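Local coordinates for protein pilin, type IV (Thermus thermophilus, PDB 4BHR) that is a type IV pilin, probably a subunit of the pilus fibre, represented here by its soluble C-terminal globular domain without the membrane-anchoring N-terminal part, at residues A[7-15]-A[75-86]; A[29-39]-A[50-61]. All blocks are in the same frame, centred on the assembly; numbering follows the deposited sequence.

In the fold
From the N terminus the chain first runs through helix 6-20, then by way of loops to the short strand 34-35. Four more strands follow, each antiparallel to its sheet neighbours, up to strand 83-87. Interaction 2 closes the shorter loop, linking 29-39 to 50-61 across the first hairpin and fastening it with a disulfide. Interaction 1 closes the longer one, bringing 75-86 back onto the helix, and so encloses interaction 2 without crossing it. Interaction 1 packs the helix on strands 74-78 and 83-87; interaction 2 ties strand 34-35 to strand 47-54 and the turn beyond, in the same sheet. They meet where Ser79 OG is probably hydrogen-bonded to Asn60 OD1 and to Phe61 N.

Interaction 1: residues A[7-15]-A[75-86]; sequences AQAYVRNVA and VSFDSSTGQFSF
Val11 and Ala15 of the helix press on Val75 and Phe77 of the sheet, the helix-on-antiparallel-sheet packing of the type IV pilin globular domain. The short axes of 7-15 and strand 75-78 run 26° apart, 8.4 Å at closest approach. Here the packing is tight and apolar. Val11 is branched at CB and uses both methyls: CG2 reaches Val75 CG1, while CG1, anti to the backbone N (chi1 159°), lies 3.6 Å from Phe77 CB and also meets Phe84 CE1. Ala15, small enough to let the ring come close, sets its CB 3.6 Å from Phe77 CD1. Strand 61-67 continues this buried layer, its Ala65 touching Val11.

Toward solvent the contact is made by longer, partly polar chains. Arg12 bends at chi2 and lays its CD over the face of Phe77, 3.9 Å from the ring centroid in a CH-pi contact; the guanidinium follows, its plane 32° from the ring. Its CB meanwhile touches Phe84 CZ at 3.5 Å. A serine in place of Arg12 would probably strip the Phe77 ring of the CD and guanidinium laid over its face. At the outer margin Gln8, with a long chain extended beyond CG, brings its amide nearly perpendicular to the Phe86 ring, with NE2 at the ring's edge, 3.5 Å from CZ.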
loop_
_atom_site.group_PDB
_atom_site.type_symbol
_atom_site.label_atom_id
_atom_site.label_comp_id
_atom_site.label_asym_id
_atom_site.label_seq_id
_atom_site.Cartn_x
_atom_site.Cartn_y
_atom_site.Cartn_z
ATOM N N ALA A 7 2.529 -8.265 -8.804
ATOM C CA ALA A 7 2.163 -6.906 -8.405
ATOM C C ALA A 7 1.173 -6.937 -7.237
ATOM O O ALA A 7 1.332 -6.185 -6.255
ATOM C CB ALA A 7 1.594 -6.131 -9.584
ATOM N N GLN A 8 0.183 -7.828 -7.306
ATOM C CA GLN A 8 -0.752 -7.936 -6.185
ATOM C C GLN A 8 -0.074 -8.363 -4.908
ATOM O O GLN A 8 -0.351 -7.806 -3.845
ATOM C CB GLN A 8 -1.836 -8.928 -6.481
ATOM C CG GLN A 8 -2.673 -8.602 -7.678
ATOM C CD GLN A 8 -3.546 -9.780 -8.049
ATOM O OE1 GLN A 8 -3.519 -10.240 -9.211
ATOM N NE2 GLN A 8 -4.314 -10.292 -7.075
ATOM N N ALA A 9 0.837 -9.337 -5.004
ATOM C CA ALA A 9 1.595 -9.777 -3.868
ATOM C C ALA A 9 2.402 -8.644 -3.255
ATOM O O ALA A 9 2.372 -8.445 -2.008
ATOM C CB ALA A 9 2.527 -10.927 -4.273
ATOM N N TYR A 10 3.074 -7.874 -4.121
ATOM C CA TYR A 10 3.844 -6.741 -3.650
ATOM C C TYR A 10 2.952 -5.736 -2.901
ATOM O O TYR A 10 3.332 -5.262 -1.848
ATOM C CB TYR A 10 4.526 -6.035 -4.809
ATOM C CG TYR A 10 5.365 -4.833 -4.383
ATOM C CD1 TYR A 10 6.558 -5.002 -3.690
ATOM C CD2 TYR A 10 4.951 -3.538 -4.666
ATOM C CE1 TYR A 10 7.329 -3.919 -3.323
ATOM C CE2 TYR A 10 5.720 -2.439 -4.283
ATOM C CZ TYR A 10 6.918 -2.635 -3.634
ATOM O OH TYR A 10 7.682 -1.557 -3.262
ATOM N N VAL A 11 1.786 -5.421 -3.461
ATOM C CA VAL A 11 0.857 -4.486 -2.820
ATOM C C VAL A 11 0.431 -4.957 -1.432
ATOM O O VAL A 11 0.430 -4.167 -0.455
ATOM C CB VAL A 11 -0.343 -4.166 -3.740
ATOM C CG1 VAL A 11 -1.524 -3.651 -2.970
ATOM C CG2 VAL A 11 0.112 -3.233 -4.874
ATOM N N ARG A 12 0.138 -6.260 -1.304
ATOM C CA ARG A 12 -0.328 -6.790 -0.052
ATOM C C ARG A 12 0.821 -6.805 0.949
ATOM O O ARG A 12 0.617 -6.532 2.132
ATOM C CB ARG A 12 -0.927 -8.185 -0.238
ATOM C CG ARG A 12 -1.604 -8.737 1.031
ATOM C CD ARG A 12 -2.770 -7.880 1.452
ATOM N NE ARG A 12 -3.411 -8.261 2.726
ATOM C CZ ARG A 12 -2.971 -7.870 3.909
ATOM N NH1 ARG A 12 -1.845 -7.154 4.011
ATOM N NH2 ARG A 12 -3.627 -8.226 4.995
ATOM N N ASN A 13 2.030 -7.138 0.472
ATOM C CA ASN A 13 3.182 -7.151 1.323
ATOM C C ASN A 13 3.571 -5.730 1.802
ATOM O O ASN A 13 3.968 -5.532 2.959
ATOM C CB ASN A 13 4.352 -7.883 0.640
ATOM C CG ASN A 13 4.052 -9.376 0.372
ATOM O OD1 ASN A 13 3.225 -10.036 1.044
ATOM N ND2 ASN A 13 4.720 -9.912 -0.644
ATOM N N VAL A 14 3.385 -4.728 0.939
ATOM C CA VAL A 14 3.577 -3.332 1.338
ATOM C C VAL A 14 2.589 -2.982 2.433
ATOM O O VAL A 14 2.930 -2.336 3.433
ATOM C CB VAL A 14 3.448 -2.365 0.148
ATOM C CG1 VAL A 14 3.336 -0.913 0.630
ATOM C CG2 VAL A 14 4.632 -2.494 -0.784
ATOM N N ALA A 15 1.342 -3.385 2.248
ATOM C CA ALA A 15 0.331 -3.119 3.286
ATOM C C ALA A 15 0.669 -3.741 4.650
ATOM O O ALA A 15 0.594 -3.071 5.668
ATOM C CB ALA A 15 -1.057 -3.567 2.803
ATOM N N VAL A 75 -3.709 -1.729 -9.255
ATOM C CA VAL A 75 -4.255 -2.562 -8.237
ATOM C C VAL A 75 -4.027 -1.814 -6.916
ATOM O O VAL A 75 -3.011 -1.136 -6.770
ATOM C CB VAL A 75 -3.604 -3.941 -8.217
ATOM C CG1 VAL A 75 -2.070 -3.835 -8.291
ATOM C CG2 VAL A 75 -4.109 -4.764 -7.032
ATOM N N SER A 76 -5.009 -1.914 -6.058
ATOM C CA SER A 76 -5.104 -1.166 -4.779
ATOM C C SER A 76 -5.429 -2.051 -3.662
ATOM O O SER A 76 -6.054 -3.072 -3.872
ATOM C CB SER A 76 -6.318 -0.246 -4.849
ATOM O OG SER A 76 -5.765 0.978 -4.875
ATOM N N PHE A 77 -4.983 -1.706 -2.449
ATOM C CA PHE A 77 -5.419 -2.443 -1.284
ATOM C C PHE A 77 -5.776 -1.424 -0.217
ATOM O O PHE A 77 -4.999 -0.527 0.044
ATOM C CB PHE A 77 -4.338 -3.418 -0.770
ATOM C CG PHE A 77 -4.745 -4.106 0.483
ATOM C CD1 PHE A 77 -4.505 -3.498 1.727
ATOM C CD2 PHE A 77 -5.336 -5.369 0.443
ATOM C CE1 PHE A 77 -4.854 -4.160 2.904
ATOM C CE2 PHE A 77 -5.666 -6.031 1.595
ATOM C CZ PHE A 77 -5.438 -5.404 2.835
ATOM N N ASP A 78 -6.970 -1.533 0.359
ATOM C CA ASP A 78 -7.501 -0.521 1.327
ATOM C C ASP A 78 -7.613 -1.187 2.662
ATOM O O ASP A 78 -8.306 -2.190 2.798
ATOM C CB ASP A 78 -8.894 -0.046 0.830
ATOM C CG ASP A 78 -9.522 1.026 1.731
ATOM O OD1 ASP A 78 -9.003 1.266 2.843
ATOM O OD2 ASP A 78 -10.530 1.631 1.302
ATOM N N SER A 79 -6.795 -0.749 3.646
ATOM C CA SER A 79 -6.747 -1.476 4.914
ATOM C C SER A 79 -8.050 -1.366 5.654
ATOM O O SER A 79 -8.321 -2.135 6.553
ATOM C CB SER A 79 -5.640 -0.925 5.818
ATOM O OG SER A 79 -5.900 0.399 6.237
ATOM N N SER A 80 -8.858 -0.390 5.260
ATOM C CA SER A 80 -10.120 -0.148 5.961
ATOM C C SER A 80 -11.141 -1.228 5.611
ATOM O O SER A 80 -12.060 -1.467 6.382
ATOM C CB SER A 80 -10.672 1.250 5.666
ATOM O OG SER A 80 -11.444 1.252 4.489
ATOM N N THR A 81 -10.949 -1.892 4.461
ATOM C CA THR A 81 -11.797 -2.997 4.025
ATOM C C THR A 81 -11.083 -4.351 3.959
ATOM O O THR A 81 -11.714 -5.422 3.992
ATOM C CB THR A 81 -12.386 -2.729 2.624
ATOM O OG1 THR A 81 -11.323 -2.706 1.671
ATOM C CG2 THR A 81 -13.110 -1.384 2.594
ATOM N N GLY A 82 -9.756 -4.296 3.875
ATOM C CA GLY A 82 -8.923 -5.472 3.864
ATOM C C GLY A 82 -9.035 -6.106 2.489
ATOM O O GLY A 82 -8.642 -7.250 2.314
ATOM N N GLN A 83 -9.519 -5.320 1.523
ATOM C CA GLN A 83 -9.771 -5.808 0.153
ATOM C C GLN A 83 -8.892 -5.175 -0.912
ATOM O O GLN A 83 -8.623 -3.990 -0.878
ATOM C CB GLN A 83 -11.225 -5.493 -0.222
ATOM C CG GLN A 83 -12.279 -6.183 0.650
ATOM C CD GLN A 83 -13.686 -5.713 0.315
ATOM O OE1 GLN A 83 -13.884 -4.860 -0.550
ATOM N NE2 GLN A 83 -14.660 -6.254 1.003
ATOM N N PHE A 84 -8.541 -5.977 -1.918
ATOM C CA PHE A 84 -7.964 -5.489 -3.171
ATOM C C PHE A 84 -9.051 -4.937 -4.086
ATOM O O PHE A 84 -10.198 -5.413 -4.073
ATOM C CB PHE A 84 -7.333 -6.611 -3.979
ATOM C CG PHE A 84 -6.061 -7.190 -3.389
ATOM C CD1 PHE A 84 -4.872 -6.545 -3.553
ATOM C CD2 PHE A 84 -6.094 -8.392 -2.686
ATOM C CE1 PHE A 84 -3.698 -7.054 -3.041
ATOM C CE2 PHE A 84 -4.924 -8.920 -2.154
ATOM C CZ PHE A 84 -3.722 -8.245 -2.365
ATOM N N SER A 85 -8.689 -3.901 -4.826
ATOM C CA SER A 85 -9.505 -3.379 -5.935
ATOM C C SER A 85 -8.656 -3.286 -7.175
ATOM O O SER A 85 -7.449 -3.004 -7.103
ATOM C CB SER A 85 -10.028 -1.996 -5.571
ATOM O OG SER A 85 -11.063 -2.140 -4.620
ATOM N N PHE A 86 -9.249 -3.570 -8.340
ATOM C CA PHE A 86 -8.471 -3.555 -9.562
ATOM C C PHE A 86 -9.158 -2.581 -10.495
ATOM O O PHE A 86 -10.376 -2.637 -10.625
ATOM C CB PHE A 86 -8.534 -4.933 -10.267
ATOM C CG PHE A 86 -7.972 -6.063 -9.437
ATOM C CD1 PHE A 86 -8.771 -6.744 -8.529
ATOM C CD2 PHE A 86 -6.656 -6.451 -9.601
ATOM C CE1 PHE A 86 -8.259 -7.786 -7.756
ATOM C CE2 PHE A 86 -6.151 -7.514 -8.850
ATOM C CZ PHE A 86 -6.963 -8.160 -7.936
#

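Interaction 2: residues A[29-39]-A[50-61]; sequences LPQLPQACDQF and CNVTANNDGVNF
Cys36 and Cys50 form the disulfide of this contact, 2.1 Å between Cys36 SG and Cys50 SG, with chi3 -65°. It ties the first beta hairpin together at the end of the short strand 34-35. Cys50 SG stands anti to its backbone N (chi1 -177°), which carries it across to Cys36.

All direct hydrogen bonds between the segments are backbone to backbone. Gln34 and Val52 form an antiparallel hydrogen-bonded pair: Gln34 N donates to Val52 O at 3.1 Å and Val52 N to Gln34 O at 2.9 Å. Cys36 N then donates to Cys50 O. A water joins Leu29 N to Gly58 O, at the end of the type I turn from Asn55; Asp57 OD1 of that turn accepts from Val59 N, an Asx turn, and from Asn60 N.

Apolar contacts fill the inner side. Val52 spreads its two methyls, CG1 to Leu32 CD2 (3.7 Å) and CG2 to the ring of Phe39 at CD2 (3.9 Å). Leucines suit the loop because their forked ends reach two partners: Leu32 CD1 meets Ala54 CB, and Leu29 CD2 lies 3.6 Å from Phe61 CD2 while its CD1 rests against Val59 O and Asn60 O. From helix 6-20, Val14 touches Val52 and Val18 touches Phe61.

With so few strand residues to pair, the disulfide and these apolar side chains probably help to hold the edge strand in place.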
loop_
_atom_site.group_PDB
_atom_site.type_symbol
_atom_site.label_atom_id
_atom_site.label_comp_id
_atom_site.label_asym_id
_atom_site.label_seq_id
_atom_site.Cartn_x
_atom_site.Cartn_y
_atom_site.Cartn_z
ATOM N N LEU A 29 -0.560 5.825 12.419
ATOM C CA LEU A 29 0.205 5.404 11.223
ATOM C C LEU A 29 1.516 6.179 11.087
ATOM O O LEU A 29 1.639 7.270 11.638
ATOM C CB LEU A 29 -0.615 5.708 9.962
ATOM C CG LEU A 29 -1.748 4.732 9.671
ATOM C CD1 LEU A 29 -2.496 5.312 8.496
ATOM C CD2 LEU A 29 -1.252 3.348 9.335
ATOM N N PRO A 30 2.511 5.616 10.363
ATOM C CA PRO A 30 3.703 6.436 10.058
ATOM C C PRO A 30 3.306 7.595 9.159
ATOM O O PRO A 30 2.144 7.640 8.688
ATOM C CB PRO A 30 4.620 5.477 9.300
ATOM C CG PRO A 30 3.728 4.391 8.769
ATOM C CD PRO A 30 2.551 4.288 9.731
ATOM N N GLN A 31 4.239 8.526 8.938
ATOM C CA GLN A 31 3.995 9.716 8.120
ATOM C C GLN A 31 3.755 9.271 6.660
ATOM O O GLN A 31 4.565 8.560 6.087
ATOM C CB GLN A 31 5.255 10.578 8.114
ATOM C CG GLN A 31 5.157 11.830 7.252
ATOM C CD GLN A 31 4.082 12.789 7.718
ATOM O OE1 GLN A 31 3.941 13.019 8.915
ATOM N NE2 GLN A 31 3.296 13.340 6.771
ATOM N N LEU A 32 2.623 9.693 6.123
ATOM C CA LEU A 32 2.197 9.369 4.777
ATOM C C LEU A 32 1.804 10.658 4.075
ATOM O O LEU A 32 1.478 11.653 4.760
ATOM C CB LEU A 32 0.979 8.437 4.847
ATOM C CG LEU A 32 1.273 7.006 5.361
ATOM C CD1 LEU A 32 -0.025 6.218 5.460
ATOM C CD2 LEU A 32 2.226 6.301 4.398
ATOM N N PRO A 33 1.836 10.677 2.728
ATOM C CA PRO A 33 2.147 9.539 1.836
ATOM C C PRO A 33 3.622 9.261 1.573
ATOM O O PRO A 33 4.499 10.098 1.840
ATOM C CB PRO A 33 1.524 9.966 0.520
ATOM C CG PRO A 33 1.752 11.466 0.511
ATOM C CD PRO A 33 1.537 11.892 1.948
ATOM N N GLN A 34 3.904 8.038 1.095
ATOM C CA GLN A 34 5.301 7.622 0.808
ATOM C C GLN A 34 5.282 6.696 -0.370
ATOM O O GLN A 34 4.285 6.061 -0.633
ATOM C CB GLN A 34 5.948 6.842 1.967
ATOM C CG GLN A 34 6.050 7.629 3.275
ATOM C CD GLN A 34 6.935 8.875 3.218
ATOM O OE1 GLN A 34 7.769 9.046 2.316
ATOM N NE2 GLN A 34 6.740 9.780 4.203
ATOM N N ALA A 35 6.396 6.639 -1.096
ATOM C CA ALA A 35 6.603 5.577 -2.076
ATOM C C ALA A 35 6.592 4.189 -1.405
ATOM O O ALA A 35 7.032 4.030 -0.287
ATOM C CB ALA A 35 7.974 5.790 -2.760
ATOM N N CYS A 36 6.107 3.187 -2.131
ATOM C CA CYS A 36 5.976 1.868 -1.536
ATOM C C CYS A 36 7.335 1.328 -1.209
ATOM O O CYS A 36 7.430 0.416 -0.360
ATOM C CB CYS A 36 5.290 0.906 -2.494
ATOM S SG CYS A 36 3.546 1.266 -2.707
ATOM N N ASP A 37 8.375 1.824 -1.904
ATOM C CA ASP A 37 9.702 1.245 -1.656
ATOM C C ASP A 37 10.314 1.732 -0.334
ATOM O O ASP A 37 11.389 1.301 0.067
ATOM C CB ASP A 37 10.624 1.406 -2.873
ATOM C CG ASP A 37 11.006 2.853 -3.149
ATOM O OD1 ASP A 37 10.688 3.750 -2.335
ATOM O OD2 ASP A 37 11.655 3.075 -4.205
ATOM N N GLN A 38 9.578 2.576 0.385
ATOM C CA GLN A 38 9.958 2.962 1.731
ATOM C C GLN A 38 9.482 1.920 2.716
ATOM O O GLN A 38 9.856 1.937 3.896
ATOM C CB GLN A 38 9.424 4.359 2.077
ATOM C CG GLN A 38 9.957 5.466 1.164
ATOM C CD GLN A 38 11.478 5.471 1.092
ATOM O OE1 GLN A 38 12.091 4.911 0.161
ATOM N NE2 GLN A 38 12.102 6.089 2.087
ATOM N N PHE A 39 8.692 0.958 2.230
ATOM C CA PHE A 39 8.187 -0.119 3.062
ATOM C C PHE A 39 8.682 -1.490 2.635
ATOM O O PHE A 39 8.967 -2.316 3.478
ATOM C CB PHE A 39 6.636 -0.094 3.058
ATOM C CG PHE A 39 6.087 1.163 3.667
ATOM C CD1 PHE A 39 6.075 1.332 5.058
ATOM C CD2 PHE A 39 5.632 2.219 2.860
ATOM C CE1 PHE A 39 5.654 2.533 5.624
ATOM C CE2 PHE A 39 5.187 3.425 3.436
ATOM C CZ PHE A 39 5.182 3.557 4.823
ATOM N N CYS A 50 4.220 3.198 -7.310
ATOM C CA CYS A 50 3.430 2.596 -6.219
ATOM C C CYS A 50 3.509 3.556 -5.061
ATOM O O CYS A 50 4.607 4.019 -4.712
ATOM C CB CYS A 50 4.015 1.230 -5.797
ATOM S SG CYS A 50 3.079 0.360 -4.523
ATOM N N ASN A 51 2.354 3.870 -4.480
ATOM C CA ASN A 51 2.386 4.754 -3.334
ATOM C C ASN A 51 1.456 4.314 -2.235
ATOM O O ASN A 51 0.573 3.518 -2.458
ATOM C CB ASN A 51 2.081 6.178 -3.852
ATOM C CG ASN A 51 0.716 6.277 -4.549
ATOM O OD1 ASN A 51 -0.315 6.190 -3.907
ATOM N ND2 ASN A 51 0.721 6.434 -5.888
ATOM N N VAL A 52 1.682 4.814 -1.008
ATOM C CA VAL A 52 0.810 4.544 0.115
ATOM C C VAL A 52 0.283 5.894 0.589
ATOM O O VAL A 52 1.077 6.827 0.846
ATOM C CB VAL A 52 1.602 3.944 1.304
ATOM C CG1 VAL A 52 0.628 3.575 2.435
ATOM C CG2 VAL A 52 2.339 2.672 0.875
ATOM N N THR A 53 -1.049 5.982 0.728
ATOM C CA THR A 53 -1.666 7.216 1.182
ATOM C C THR A 53 -2.519 6.947 2.408
ATOM O O THR A 53 -3.042 5.842 2.633
ATOM C CB THR A 53 -2.581 7.859 0.092
ATOM O OG1 THR A 53 -3.501 6.869 -0.418
ATOM C CG2 THR A 53 -1.740 8.428 -1.037
ATOM N N ALA A 54 -2.662 7.979 3.252
ATOM C CA ALA A 54 -3.500 7.884 4.416
ATOM C C ALA A 54 -4.967 8.135 4.082
ATOM O O ALA A 54 -5.328 9.116 3.365
ATOM C CB ALA A 54 -3.022 8.874 5.470
ATOM N N ASN A 55 -5.822 7.280 4.617
ATOM C CA ASN A 55 -7.269 7.437 4.437
ATOM C C ASN A 55 -7.769 8.593 5.323
ATOM O O ASN A 55 -7.135 8.940 6.328
ATOM C CB ASN A 55 -7.999 6.153 4.835
ATOM C CG ASN A 55 -7.821 5.003 3.809
ATOM O OD1 ASN A 55 -6.911 5.034 2.972
ATOM N ND2 ASN A 55 -8.644 3.965 3.933
ATOM N N ASN A 56 -8.864 9.210 4.906
ATOM C CA ASN A 56 -9.408 10.319 5.684
ATOM C C ASN A 56 -9.773 9.965 7.152
ATOM O O ASN A 56 -9.883 10.862 8.018
ATOM C CB ASN A 56 -10.598 10.934 4.932
ATOM C CG ASN A 56 -10.175 11.677 3.657
ATOM O OD1 ASN A 56 -9.073 12.212 3.551
ATOM N ND2 ASN A 56 -11.076 11.716 2.683
ATOM N N ASP A 57 -9.964 8.681 7.460
ATOM C CA ASP A 57 -10.346 8.335 8.818
ATOM C C ASP A 57 -9.223 8.479 9.819
ATOM O O ASP A 57 -9.433 8.348 11.032
ATOM C CB ASP A 57 -11.038 6.952 8.890
ATOM C CG ASP A 57 -10.096 5.782 8.608
ATOM O OD1 ASP A 57 -8.897 6.000 8.384
ATOM O OD2 ASP A 57 -10.579 4.635 8.668
ATOM N N GLY A 58 -8.006 8.690 9.313
ATOM C CA GLY A 58 -6.854 8.853 10.178
ATOM C C GLY A 58 -6.384 7.568 10.835
ATOM O O GLY A 58 -5.506 7.588 11.710
ATOM N N VAL A 59 -6.945 6.433 10.406
ATOM C CA VAL A 59 -6.525 5.141 10.963
ATOM C C VAL A 59 -5.979 4.189 9.885
ATOM O O VAL A 59 -5.023 3.431 10.128
ATOM C CB VAL A 59 -7.712 4.466 11.704
ATOM C CG1 VAL A 59 -7.396 3.033 12.099
ATOM C CG2 VAL A 59 -8.037 5.296 12.965
ATOM N N ASN A 60 -6.661 4.177 8.750
ATOM C CA ASN A 60 -6.370 3.240 7.659
ATOM C C ASN A 60 -5.597 3.881 6.542
ATOM O O ASN A 60 -5.403 5.124 6.526
ATOM C CB ASN A 60 -7.717 2.659 7.172
ATOM C CG ASN A 60 -8.260 1.640 8.123
ATOM O OD1 ASN A 60 -7.658 0.572 8.300
ATOM N ND2 ASN A 60 -9.416 1.940 8.785
ATOM N N PHE A 61 -5.153 3.044 5.597
ATOM C CA PHE A 61 -4.324 3.544 4.491
ATOM C C PHE A 61 -4.684 2.782 3.223
ATOM O O PHE A 61 -5.317 1.720 3.256
ATOM C CB PHE A 61 -2.812 3.370 4.810
ATOM C CG PHE A 61 -2.445 1.939 5.157
ATOM C CD1 PHE A 61 -2.071 1.064 4.126
ATOM C CD2 PHE A 61 -2.483 1.462 6.467
ATOM C CE1 PHE A 61 -1.771 -0.285 4.402
ATOM C CE2 PHE A 61 -2.195 0.133 6.750
ATOM C CZ PHE A 61 -1.830 -0.746 5.721
HETATM O O HOH W 1 -2.529 7.439 12.050
HETATM O O HOH W 2 7.795 2.638 -4.690
#